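Local coordinates for protein endonuclease V isoform X2 (Ciona intestinalis, PDB 6OZI) that probably cleaves nucleic acid strands near inosine in a metal-dependent reaction, as an endonuclease V of the RNase H clan, at residues C56-S61 against N233-K238; P63-V68 against P226-M231; G119-R124 against D153-T158. The protein carries 1 engineered substitution. All blocks are in the same frame, centred on the assembly; numbering follows the deposited sequence.

Overall arrangement
Interactions 1 and 2 are two successive contacts of helix 227-243 with the same side of the RNase H-like sheet, near its outermost strand 67-76, their centres about 9 Å apart. Strands 52-61 and 67-76, antiparallel neighbours, supply the sheet side, and Gln-67 of interaction 2 joins Trp-235 of interaction 1 through a probable hydrogen bond, Trp-235 NE1 to Gln-67 OE1 at 2.7 Å. Both contacts also carry groups that face bound DNA. Interaction 3 lies on the other side of the chain's centre, its centre about 28 Å from each of the others, and places His-122 beside the deoxyinosine of chain C. Along the chain it is nested inside the loops closed by interactions 1 and 2.

Interaction 1 (C56-S61 against N233-K238); sequences CMVVLS and NKWSRK. Engineered in segment 233-238: Asn-233 (natural residue Asp).
Helix-on-sheet packing of the RNase H-like fold brings Trp-235 and Ser-236 of helix 227-243 against Cys-56 and Val-58 of strand 52-61. The two short axes approach to 7.7 Å, with their N-to-C directions 145° apart. Cys-56 and Val-58, alternating along the strand, both turn their side chains to the helix, whereas Met-57 between them packs on helix 86-104. The backbones come nearest at Cys-56, whose CB touches Ser-236 CB at 3.6 Å. With SG anti to the backbone N (chi1 175°), the sulfur points across the helix axis and meets Trp-235 CB at 3.8 Å. It therefore meets the indole at its edge: SG is 5.4 Å from the centroid of the Trp-235 five-membered ring and near the ring plane, a Cys sulfur-aromatic contact made at the rim. Val-58 CG1 meets the same edge farther out, lying in the plane of the ring at 3.9 Å from Trp-235 CD1. One face of the indole carries Lys-234 CE, while its NE1 is hydrogen-bonded to Gln-67 OE1. Nearby, the engineered Asn-233 turns from the strand and donates through ND2 to Asp-42 OD2. Cys-56 also packs on Thr-72, which with Asn-71 forms a potassium site. Across the two segments the contact is thus carried by carbon and sulfur, and the indole's polar atom is satisfied by the adjacent strand.

Interaction 2 (P63-V68 against P226-M231); sequences PEMKQV and PEPIKM. With nucleotides of chain D.
This is a mixed apolar and water-bridged contact, in which Met-65 and Gln-67, from the turn and strand start that follow strand 52-61, rest on Glu-227, Pro-228 and Met-231 in the first turns of helix 227-243. Pro-226 is the N-cap residue of that helix. Met-65 adopts a left-handed backbone conformation (phi 61°, psi 36°), and its side chain, bent at both outer torsions, brings the sulfur onto the helix start. Met-65 SD lies 3.7 Å from Glu-227 CB and slightly farther from the CD of Pro-228. The methylene part of Glu-227 is thus used as an apolar surface, with Met-65 CG 4.0 Å from Glu-227 CG. One helical turn on, the extended Gln-67 crosses Met-231 at a slant, its OE1 3.8 Å from Met-231 CB; the amide oxygen itself is hydrogen-bonded to Trp-235 NE1. Leu-60 flanks both Met-65 and Glu-227, and Cys-220 packs against Met-65 and Pro-228. The polar end of Glu-227 turns away from the sulfur, and its two oxygens have different partners. A water lies 2.8 Å from Met-65 O, to which it donates, and also donates to Glu-227 OE1 over a rather short distance, bridging turn and helix. OE2 offers its syn lone pair to Lys-230 NZ, 3.0 Å away in a salt bridge. That ammonium also donates to Thr-223 OG1 and, at 3.0 Å, to OP2 of nucleotide DC11 of chain D. With an alanine here in place of Lys-230, Glu-227 OE2 is likely to be left without its cation and the phosphate without this charged donor. One carboxylate therefore joins a buried structural contact to DNA backbone binding, probably steadying the lysine at the phosphate.

Interaction 3 (G119-R124 against D153-T158); sequences GFFHIR and DGVKKT. With nucleotides of chain C.
Ile-123 and Asp-153 mark the nearest approach of the two backbones, 7.5 Å between their CA atoms, in two largely irregular segments of the RNase H-like fold. Segment 119-124 belongs to the loop between strand 112-116 and helix 128-136, and Phe-121 is the centre of an inverse gamma turn (phi -74°, psi 79°). In segment 153-158 a G1 beta bulge places Gly-154, at positive phi, and Val-155 opposite Ile-150, before Lys-156 takes the N-cap position of helix 157-169. The apolar touch is made by Phe-121 and Val-155, whose side chains approach from opposite directions. The first torsion of the phenylalanine, chi1 -175°, sends the ring out from the turn, and its CZ ends 4.0 Å from Val-155 CG1. The methyl lies near the ring plane, so it meets the edge and not a face; Leu-147, Ile-150, Leu-186 and Ala-187 pack round the same ring. On the polar side Arg-125, next in the chain, bridges the segments through one guanidinium: its NH1 donates to His-122 O while its NH2 forms a salt bridge with Asp-153 OD1. Ser-179 OG is hydrogen-bonded to the same carboxylate oxygen. The side chain of His-122 leaves the backbone away from segment 153-158, and its ring edge comes to the bound DNA. Ile-123 CG2 lies 3.6 Å above the plane of the His-122 ring, offset toward the rim, and NE2 is hydrogen-bonded to Ser-84 O. At the edge of that ring, near its plane, O6 of the deoxyinosine DI5 of chain C stands 3.7 Å from His-122 CD2.

Interaction 1 (C56-S61 against N233-K238)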
loop_
_atom_site.group_PDB
_atom_site.type_symbol
_atom_site.label_atom_id
_atom_site.label_comp_id
_atom_site.label_asym_id
_atom_site.label_seq_id
_atom_site.Cartn_x
_atom_site.Cartn_y
_atom_site.Cartn_z
ATOM N N CYS A 56 -18.575 -1.124 -5.430
ATOM C CA CYS A 56 -18.621 0.330 -5.390
ATOM C C CYS A 56 -18.899 0.868 -6.784
ATOM O O CYS A 56 -18.319 0.400 -7.771
ATOM C CB CYS A 56 -17.311 0.938 -4.865
ATOM S SG CYS A 56 -17.255 2.762 -4.912
ATOM N N MET A 57 -19.784 1.856 -6.854
ATOM C CA MET A 57 -20.032 2.580 -8.092
ATOM C C MET A 57 -19.847 4.061 -7.805
ATOM O O MET A 57 -20.302 4.557 -6.769
ATOM C CB MET A 57 -21.436 2.292 -8.645
ATOM C CG MET A 57 -21.799 3.100 -9.886
ATOM S SD MET A 57 -23.226 2.443 -10.797
ATOM C CE MET A 57 -22.558 0.942 -11.529
ATOM N N VAL A 58 -19.144 4.750 -8.703
ATOM C CA VAL A 58 -18.866 6.172 -8.567
ATOM C C VAL A 58 -19.299 6.867 -9.847
ATOM O O VAL A 58 -19.390 6.254 -10.912
ATOM C CB VAL A 58 -17.373 6.459 -8.297
ATOM C CG1 VAL A 58 -16.946 5.917 -6.938
ATOM C CG2 VAL A 58 -16.517 5.859 -9.405
ATOM N N VAL A 59 -19.590 8.160 -9.726
ATOM C CA VAL A 59 -19.805 9.023 -10.879
ATOM C C VAL A 59 -18.974 10.282 -10.687
ATOM O O VAL A 59 -19.093 10.959 -9.656
ATOM C CB VAL A 59 -21.287 9.390 -11.087
ATOM C CG1 VAL A 59 -21.442 10.227 -12.351
ATOM C CG2 VAL A 59 -22.153 8.144 -11.179
ATOM N N LEU A 60 -18.153 10.599 -11.689
ATOM C CA LEU A 60 -17.320 11.793 -11.720
ATOM C C LEU A 60 -17.757 12.677 -12.877
ATOM O O LEU A 60 -18.146 12.184 -13.938
ATOM C CB LEU A 60 -15.833 11.448 -11.890
ATOM C CG LEU A 60 -15.057 10.895 -10.692
ATOM C CD1 LEU A 60 -15.538 9.507 -10.291
ATOM C CD2 LEU A 60 -13.569 10.872 -10.999
ATOM N N SER A 61 -17.684 13.988 -12.673
ATOM C CA SER A 61 -18.002 14.904 -13.756
ATOM C C SER A 61 -16.935 14.830 -14.840
ATOM O O SER A 61 -15.788 14.457 -14.588
ATOM C CB SER A 61 -18.130 16.337 -13.240
ATOM O OG SER A 61 -16.941 16.753 -12.592
ATOM N N ASN A 233 -12.159 1.696 -7.069
ATOM C CA ASN A 233 -11.260 0.758 -6.403
ATOM C C ASN A 233 -10.967 1.198 -4.970
ATOM O O ASN A 233 -11.055 0.395 -4.025
ATOM C CB ASN A 233 -9.977 0.628 -7.230
ATOM C CG ASN A 233 -8.934 -0.272 -6.583
ATOM O OD1 ASN A 233 -7.864 0.193 -6.183
ATOM N ND2 ASN A 233 -9.244 -1.562 -6.464
ATOM N N LYS A 234 -10.682 2.490 -4.780
ATOM C CA LYS A 234 -10.341 2.962 -3.444
ATOM C C LYS A 234 -11.498 2.768 -2.467
ATOM O O LYS A 234 -11.332 2.139 -1.415
ATOM C CB LYS A 234 -9.895 4.424 -3.474
ATOM C CG LYS A 234 -9.649 4.973 -2.066
ATOM C CD LYS A 234 -9.137 6.420 -2.046
ATOM C CE LYS A 234 -10.097 7.389 -2.699
ATOM N NZ LYS A 234 -9.502 8.758 -2.726
ATOM N N TRP A 235 -12.688 3.283 -2.804
ATOM C CA TRP A 235 -13.780 3.248 -1.833
ATOM C C TRP A 235 -14.249 1.818 -1.573
ATOM O O TRP A 235 -14.588 1.473 -0.428
ATOM C CB TRP A 235 -14.945 4.130 -2.285
ATOM C CG TRP A 235 -14.575 5.586 -2.568
ATOM C CD1 TRP A 235 -14.793 6.269 -3.729
ATOM C CD2 TRP A 235 -13.908 6.508 -1.685
ATOM N NE1 TRP A 235 -14.328 7.555 -3.618
ATOM C CE2 TRP A 235 -13.776 7.726 -2.377
ATOM C CE3 TRP A 235 -13.420 6.423 -0.374
ATOM C CZ2 TRP A 235 -13.179 8.849 -1.808
ATOM C CZ3 TRP A 235 -12.824 7.545 0.191
ATOM C CH2 TRP A 235 -12.708 8.739 -0.527
ATOM N N SER A 236 -14.279 0.969 -2.611
ATOM C CA SER A 236 -14.640 -0.426 -2.364
ATOM C C SER A 236 -13.671 -1.070 -1.375
ATOM O O SER A 236 -14.095 -1.729 -0.412
ATOM C CB SER A 236 -14.689 -1.215 -3.674
ATOM O OG SER A 236 -13.403 -1.340 -4.244
ATOM N N ARG A 237 -12.359 -0.846 -1.572
ATOM C CA ARG A 237 -11.356 -1.462 -0.698
ATOM C C ARG A 237 -11.465 -0.937 0.729
ATOM O O ARG A 237 -11.419 -1.711 1.696
ATOM C CB ARG A 237 -9.948 -1.179 -1.217
ATOM C CG ARG A 237 -8.867 -1.818 -0.351
ATOM C CD ARG A 237 -7.460 -1.317 -0.677
ATOM N NE ARG A 237 -7.120 -1.331 -2.093
ATOM C CZ ARG A 237 -6.912 -0.217 -2.797
ATOM N NH1 ARG A 237 -6.999 0.972 -2.200
ATOM N NH2 ARG A 237 -6.602 -0.284 -4.088
ATOM N N LYS A 238 -11.604 0.380 0.875
ATOM C CA LYS A 238 -11.656 0.988 2.199
ATOM C C LYS A 238 -12.855 0.471 2.980
ATOM O O LYS A 238 -12.731 0.084 4.151
ATOM C CB LYS A 238 -11.692 2.512 2.062
ATOM C CG LYS A 238 -11.912 3.269 3.360
ATOM C CD LYS A 238 -11.926 4.773 3.105
ATOM C CE LYS A 238 -12.266 5.556 4.367
ATOM N NZ LYS A 238 -12.173 7.031 4.146
#

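Interaction 2 (P63-V68 against P226-M231)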
loop_
_atom_site.group_PDB
_atom_site.type_symbol
_atom_site.label_atom_id
_atom_site.label_comp_id
_atom_site.label_asym_id
_atom_site.label_seq_id
_atom_site.Cartn_x
_atom_site.Cartn_y
_atom_site.Cartn_z
ATOM N N PRO A 63 -15.349 17.216 -18.104
ATOM C CA PRO A 63 -13.991 16.687 -17.917
ATOM C C PRO A 63 -13.311 17.031 -16.590
ATOM O O PRO A 63 -12.120 16.761 -16.450
ATOM C CB PRO A 63 -13.226 17.340 -19.065
ATOM C CG PRO A 63 -13.883 18.687 -19.190
ATOM C CD PRO A 63 -15.337 18.505 -18.819
ATOM N N GLU A 64 -14.043 17.610 -15.637
ATOM C CA GLU A 64 -13.410 18.093 -14.412
ATOM C C GLU A 64 -12.907 16.965 -13.511
ATOM O O GLU A 64 -12.037 17.215 -12.671
ATOM C CB GLU A 64 -14.381 18.977 -13.631
ATOM C CG GLU A 64 -14.699 20.305 -14.296
ATOM C CD GLU A 64 -15.767 20.189 -15.377
ATOM O OE1 GLU A 64 -16.306 19.078 -15.580
ATOM O OE2 GLU A 64 -16.067 21.216 -16.025
ATOM N N MET A 65 -13.427 15.744 -13.669
ATOM C CA MET A 65 -13.008 14.580 -12.873
ATOM C C MET A 65 -13.276 14.781 -11.385
ATOM O O MET A 65 -12.499 14.350 -10.536
ATOM C CB MET A 65 -11.539 14.215 -13.103
ATOM C CG MET A 65 -11.259 13.534 -14.425
ATOM S SD MET A 65 -12.225 12.023 -14.635
ATOM C CE MET A 65 -13.390 12.603 -15.864
ATOM N N LYS A 66 -14.377 15.448 -11.064
ATOM C CA LYS A 66 -14.802 15.651 -9.686
ATOM C C LYS A 66 -15.863 14.623 -9.323
ATOM O O LYS A 66 -16.868 14.486 -10.027
ATOM C CB LYS A 66 -15.345 17.065 -9.483
ATOM C CG LYS A 66 -14.317 18.184 -9.621
ATOM C CD LYS A 66 -13.466 18.311 -8.359
ATOM C CE LYS A 66 -12.144 17.554 -8.417
ATOM N NZ LYS A 66 -11.436 17.655 -7.096
ATOM N N GLN A 67 -15.636 13.910 -8.226
ATOM C CA GLN A 67 -16.572 12.884 -7.790
ATOM C C GLN A 67 -17.882 13.540 -7.358
ATOM O O GLN A 67 -17.887 14.442 -6.511
ATOM C CB GLN A 67 -15.975 12.076 -6.640
ATOM C CG GLN A 67 -16.789 10.852 -6.255
ATOM C CD GLN A 67 -16.183 10.122 -5.071
ATOM O OE1 GLN A 67 -15.080 9.578 -5.159
ATOM N NE2 GLN A 67 -16.900 10.115 -3.948
ATOM N N VAL A 68 -18.985 13.121 -7.975
ATOM C CA VAL A 68 -20.309 13.611 -7.607
ATOM C C VAL A 68 -21.208 12.511 -7.069
ATOM O O VAL A 68 -22.269 12.827 -6.508
ATOM C CB VAL A 68 -21.003 14.328 -8.786
ATOM C CG1 VAL A 68 -20.263 15.605 -9.156
ATOM C CG2 VAL A 68 -21.096 13.404 -9.990
ATOM N N PRO A 226 -6.918 5.854 -14.469
ATOM C CA PRO A 226 -7.908 6.923 -14.661
ATOM C C PRO A 226 -8.791 7.119 -13.434
ATOM O O PRO A 226 -9.108 6.170 -12.708
ATOM C CB PRO A 226 -8.721 6.437 -15.866
ATOM C CG PRO A 226 -7.774 5.562 -16.616
ATOM C CD PRO A 226 -6.956 4.865 -15.559
ATOM N N GLU A 227 -9.203 8.370 -13.228
ATOM C CA GLU A 227 -9.867 8.771 -11.986
ATOM C C GLU A 227 -11.083 7.927 -11.604
ATOM O O GLU A 227 -11.186 7.552 -10.424
ATOM C CB GLU A 227 -10.235 10.259 -12.081
ATOM C CG GLU A 227 -9.031 11.190 -12.090
ATOM C CD GLU A 227 -8.186 11.062 -10.825
ATOM O OE1 GLU A 227 -8.648 11.483 -9.745
ATOM O OE2 GLU A 227 -7.059 10.535 -10.914
ATOM N N PRO A 228 -12.037 7.614 -12.496
ATOM C CA PRO A 228 -13.202 6.826 -12.037
ATOM C C PRO A 228 -12.821 5.438 -11.544
ATOM O O PRO A 228 -13.353 4.956 -10.530
ATOM C CB PRO A 228 -14.097 6.763 -13.283
ATOM C CG PRO A 228 -13.628 7.885 -14.162
ATOM C CD PRO A 228 -12.160 7.989 -13.919
ATOM N N ILE A 229 -11.886 4.789 -12.235
ATOM C CA ILE A 229 -11.380 3.500 -11.781
ATOM C C ILE A 229 -10.690 3.650 -10.434
ATOM O O ILE A 229 -10.940 2.883 -9.493
ATOM C CB ILE A 229 -10.428 2.914 -12.833
ATOM C CG1 ILE A 229 -11.211 2.584 -14.105
ATOM C CG2 ILE A 229 -9.679 1.718 -12.278
ATOM C CD1 ILE A 229 -10.344 2.254 -15.255
ATOM N N LYS A 230 -9.826 4.660 -10.323
ATOM C CA LYS A 230 -9.117 4.915 -9.078
ATOM C C LYS A 230 -10.089 5.048 -7.916
ATOM O O LYS A 230 -9.892 4.451 -6.847
ATOM C CB LYS A 230 -8.261 6.178 -9.227
ATOM C CG LYS A 230 -7.594 6.628 -7.938
ATOM C CD LYS A 230 -6.879 7.969 -8.089
ATOM C CE LYS A 230 -5.757 7.888 -9.114
ATOM N NZ LYS A 230 -5.002 9.176 -9.213
ATOM N N MET A 231 -11.171 5.801 -8.120
ATOM C CA MET A 231 -12.077 6.072 -7.016
ATOM C C MET A 231 -12.897 4.838 -6.651
ATOM O O MET A 231 -13.014 4.496 -5.466
ATOM C CB MET A 231 -12.955 7.274 -7.357
ATOM C CG MET A 231 -12.115 8.517 -7.563
ATOM S SD MET A 231 -11.138 8.824 -6.083
ATOM C CE MET A 231 -10.184 10.266 -6.558
ATOM P P DC D 11 -2.773 9.960 -6.449
ATOM O OP1 DC D 11 -3.152 11.377 -6.644
ATOM O OP2 DC D 11 -3.782 8.878 -6.513
ATOM O "O5'" DC D 11 -1.680 9.643 -7.545
ATOM C "C5'" DC D 11 -1.017 8.413 -7.516
ATOM C "C4'" DC D 11 0.460 8.614 -7.730
ATOM O "O4'" DC D 11 1.134 8.573 -6.464
ATOM C "C3'" DC D 11 1.106 7.544 -8.570
ATOM O "O3'" DC D 11 1.048 7.942 -9.910
ATOM C "C2'" DC D 11 2.544 7.515 -8.060
ATOM C "C1'" DC D 11 2.405 7.981 -6.616
ATOM N N1 DC D 11 2.545 6.904 -5.589
ATOM C C2 DC D 11 3.815 6.452 -5.244
ATOM O O2 DC D 11 4.793 6.930 -5.824
ATOM N N3 DC D 11 3.936 5.499 -4.289
ATOM C C4 DC D 11 2.855 5.016 -3.685
ATOM N N4 DC D 11 3.024 4.076 -2.747
ATOM C C5 DC D 11 1.545 5.470 -4.022
ATOM C C6 DC D 11 1.439 6.411 -4.966
HETATM O O HOH W 1 -10.701 12.760 -9.182
#

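Interaction 3 (G119-R124 against D153-T158)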
loop_
_atom_site.group_PDB
_atom_site.type_symbol
_atom_site.label_atom_id
_atom_site.label_comp_id
_atom_site.label_asym_id
_atom_site.label_seq_id
_atom_site.Cartn_x
_atom_site.Cartn_y
_atom_site.Cartn_z
ATOM N N GLY A 119 -12.658 -5.331 -22.749
ATOM C CA GLY A 119 -13.933 -5.448 -23.424
ATOM C C GLY A 119 -13.822 -6.395 -24.601
ATOM O O GLY A 119 -13.873 -7.616 -24.427
ATOM N N PHE A 120 -13.647 -5.842 -25.804
ATOM C CA PHE A 120 -13.467 -6.666 -27.000
ATOM C C PHE A 120 -12.204 -7.520 -26.908
ATOM O O PHE A 120 -12.135 -8.598 -27.511
ATOM C CB PHE A 120 -13.423 -5.745 -28.225
ATOM C CG PHE A 120 -13.359 -6.457 -29.558
ATOM C CD1 PHE A 120 -14.414 -7.240 -30.012
ATOM C CD2 PHE A 120 -12.265 -6.283 -30.389
ATOM C CE1 PHE A 120 -14.357 -7.865 -31.257
ATOM C CE2 PHE A 120 -12.201 -6.904 -31.632
ATOM C CZ PHE A 120 -13.246 -7.700 -32.062
ATOM N N PHE A 121 -11.212 -7.069 -26.138
ATOM C CA PHE A 121 -9.902 -7.716 -26.024
ATOM C C PHE A 121 -10.022 -8.985 -25.182
ATOM O O PHE A 121 -9.622 -9.041 -24.015
ATOM C CB PHE A 121 -8.911 -6.721 -25.426
ATOM C CG PHE A 121 -7.499 -7.210 -25.366
ATOM C CD1 PHE A 121 -7.102 -8.348 -26.044
ATOM C CD2 PHE A 121 -6.557 -6.508 -24.635
ATOM C CE1 PHE A 121 -5.785 -8.783 -25.987
ATOM C CE2 PHE A 121 -5.239 -6.931 -24.570
ATOM C CZ PHE A 121 -4.850 -8.069 -25.247
ATOM N N HIS A 122 -10.510 -10.050 -25.819
ATOM C CA HIS A 122 -10.936 -11.238 -25.094
ATOM C C HIS A 122 -10.958 -12.413 -26.057
ATOM O O HIS A 122 -11.208 -12.239 -27.253
ATOM C CB HIS A 122 -12.315 -10.996 -24.477
ATOM C CG HIS A 122 -12.844 -12.135 -23.666
ATOM N ND1 HIS A 122 -13.617 -13.140 -24.208
ATOM C CD2 HIS A 122 -12.771 -12.393 -22.338
ATOM C CE1 HIS A 122 -13.966 -13.988 -23.257
ATOM N NE2 HIS A 122 -13.468 -13.557 -22.112
ATOM N N ILE A 123 -10.694 -13.614 -25.526
ATOM C CA ILE A 123 -10.574 -14.804 -26.373
ATOM C C ILE A 123 -11.829 -15.017 -27.216
ATOM O O ILE A 123 -11.747 -15.397 -28.393
ATOM C CB ILE A 123 -10.245 -16.046 -25.526
ATOM C CG1 ILE A 123 -10.175 -17.278 -26.435
ATOM C CG2 ILE A 123 -11.251 -16.216 -24.384
ATOM C CD1 ILE A 123 -9.655 -18.523 -25.756
ATOM N N ARG A 124 -13.008 -14.794 -26.635
ATOM C CA ARG A 124 -14.254 -14.895 -27.381
ATOM C C ARG A 124 -14.886 -13.524 -27.619
ATOM O O ARG A 124 -16.094 -13.432 -27.853
ATOM C CB ARG A 124 -15.227 -15.840 -26.672
ATOM C CG ARG A 124 -14.885 -17.335 -26.830
ATOM C CD ARG A 124 -15.649 -18.219 -25.832
ATOM N NE ARG A 124 -15.328 -17.897 -24.440
ATOM C CZ ARG A 124 -14.313 -18.419 -23.750
ATOM N NH1 ARG A 124 -13.492 -19.300 -24.313
ATOM N NH2 ARG A 124 -14.116 -18.051 -22.491
ATOM N N ASP A 153 -4.964 -15.963 -30.553
ATOM C CA ASP A 153 -4.944 -14.771 -31.392
ATOM C C ASP A 153 -3.534 -14.271 -31.663
ATOM O O ASP A 153 -3.371 -13.211 -32.276
ATOM C CB ASP A 153 -5.765 -13.650 -30.750
ATOM C CG ASP A 153 -7.255 -13.828 -30.938
ATOM O OD1 ASP A 153 -7.730 -13.728 -32.096
ATOM O OD2 ASP A 153 -7.956 -14.055 -29.924
ATOM N N GLY A 154 -2.514 -14.998 -31.219
ATOM C CA GLY A 154 -1.151 -14.559 -31.441
ATOM C C GLY A 154 -0.760 -13.365 -30.604
ATOM O O GLY A 154 0.118 -12.599 -31.010
ATOM N N VAL A 155 -1.391 -13.181 -29.446
ATOM C CA VAL A 155 -1.116 -12.052 -28.565
ATOM C C VAL A 155 -0.254 -12.554 -27.411
ATOM O O VAL A 155 -0.734 -13.276 -26.529
ATOM C CB VAL A 155 -2.409 -11.406 -28.047
ATOM C CG1 VAL A 155 -2.080 -10.303 -27.034
ATOM C CG2 VAL A 155 -3.225 -10.849 -29.199
ATOM N N LYS A 156 1.011 -12.135 -27.397
ATOM C CA LYS A 156 1.995 -12.567 -26.417
ATOM C C LYS A 156 2.559 -11.357 -25.689
ATOM O O LYS A 156 2.907 -10.349 -26.310
ATOM C CB LYS A 156 3.116 -13.364 -27.084
ATOM C CG LYS A 156 4.114 -13.964 -26.123
ATOM C CD LYS A 156 4.912 -15.080 -26.784
ATOM C CE LYS A 156 6.164 -15.423 -25.977
ATOM N NZ LYS A 156 5.886 -15.641 -24.530
ATOM N N LYS A 157 2.665 -11.484 -24.366
ATOM C CA LYS A 157 3.000 -10.354 -23.508
ATOM C C LYS A 157 4.389 -9.798 -23.826
ATOM O O LYS A 157 4.551 -8.590 -24.037
ATOM C CB LYS A 157 2.887 -10.804 -22.051
ATOM C CG LYS A 157 2.863 -9.733 -20.985
ATOM C CD LYS A 157 2.195 -10.341 -19.756
ATOM C CE LYS A 157 2.314 -9.475 -18.531
ATOM N NZ LYS A 157 1.600 -10.101 -17.377
ATOM N N THR A 158 5.407 -10.665 -23.873
ATOM C CA THR A 158 6.761 -10.176 -24.142
ATOM C C THR A 158 6.841 -9.444 -25.482
ATOM O O THR A 158 7.508 -8.404 -25.595
ATOM C CB THR A 158 7.770 -11.329 -24.097
ATOM O OG1 THR A 158 7.435 -12.313 -25.082
ATOM C CG2 THR A 158 7.791 -11.978 -22.718
ATOM P P DI C 5 -4.724 -12.135 -16.071
ATOM O OP1 DI C 5 -3.328 -11.715 -15.703
ATOM O OP2 DI C 5 -5.409 -12.871 -14.946
ATOM O "O5'" DI C 5 -5.604 -10.845 -16.601
ATOM C "C5'" DI C 5 -4.969 -9.762 -17.232
ATOM C "C4'" DI C 5 -5.916 -8.574 -17.277
ATOM O "O4'" DI C 5 -7.189 -8.992 -18.187
ATOM C "C3'" DI C 5 -6.369 -8.250 -16.080
ATOM O "O3'" DI C 5 -6.498 -6.765 -15.923
ATOM C "C2'" DI C 5 -7.784 -8.869 -15.970
ATOM C "C1'" DI C 5 -8.264 -8.929 -17.434
ATOM N N9 DI C 5 -9.101 -10.129 -17.600
ATOM C C8 DI C 5 -8.981 -11.453 -17.411
ATOM N N7 DI C 5 -10.167 -12.005 -17.749
ATOM C C5 DI C 5 -10.987 -11.039 -18.130
ATOM C C6 DI C 5 -12.436 -11.058 -18.614
ATOM O O6 DI C 5 -13.040 -12.072 -18.697
ATOM N N1 DI C 5 -13.074 -9.837 -18.958
ATOM C C2 DI C 5 -12.366 -8.595 -18.850
ATOM N N3 DI C 5 -10.990 -8.583 -18.384
ATOM C C4 DI C 5 -10.324 -9.860 -18.030
#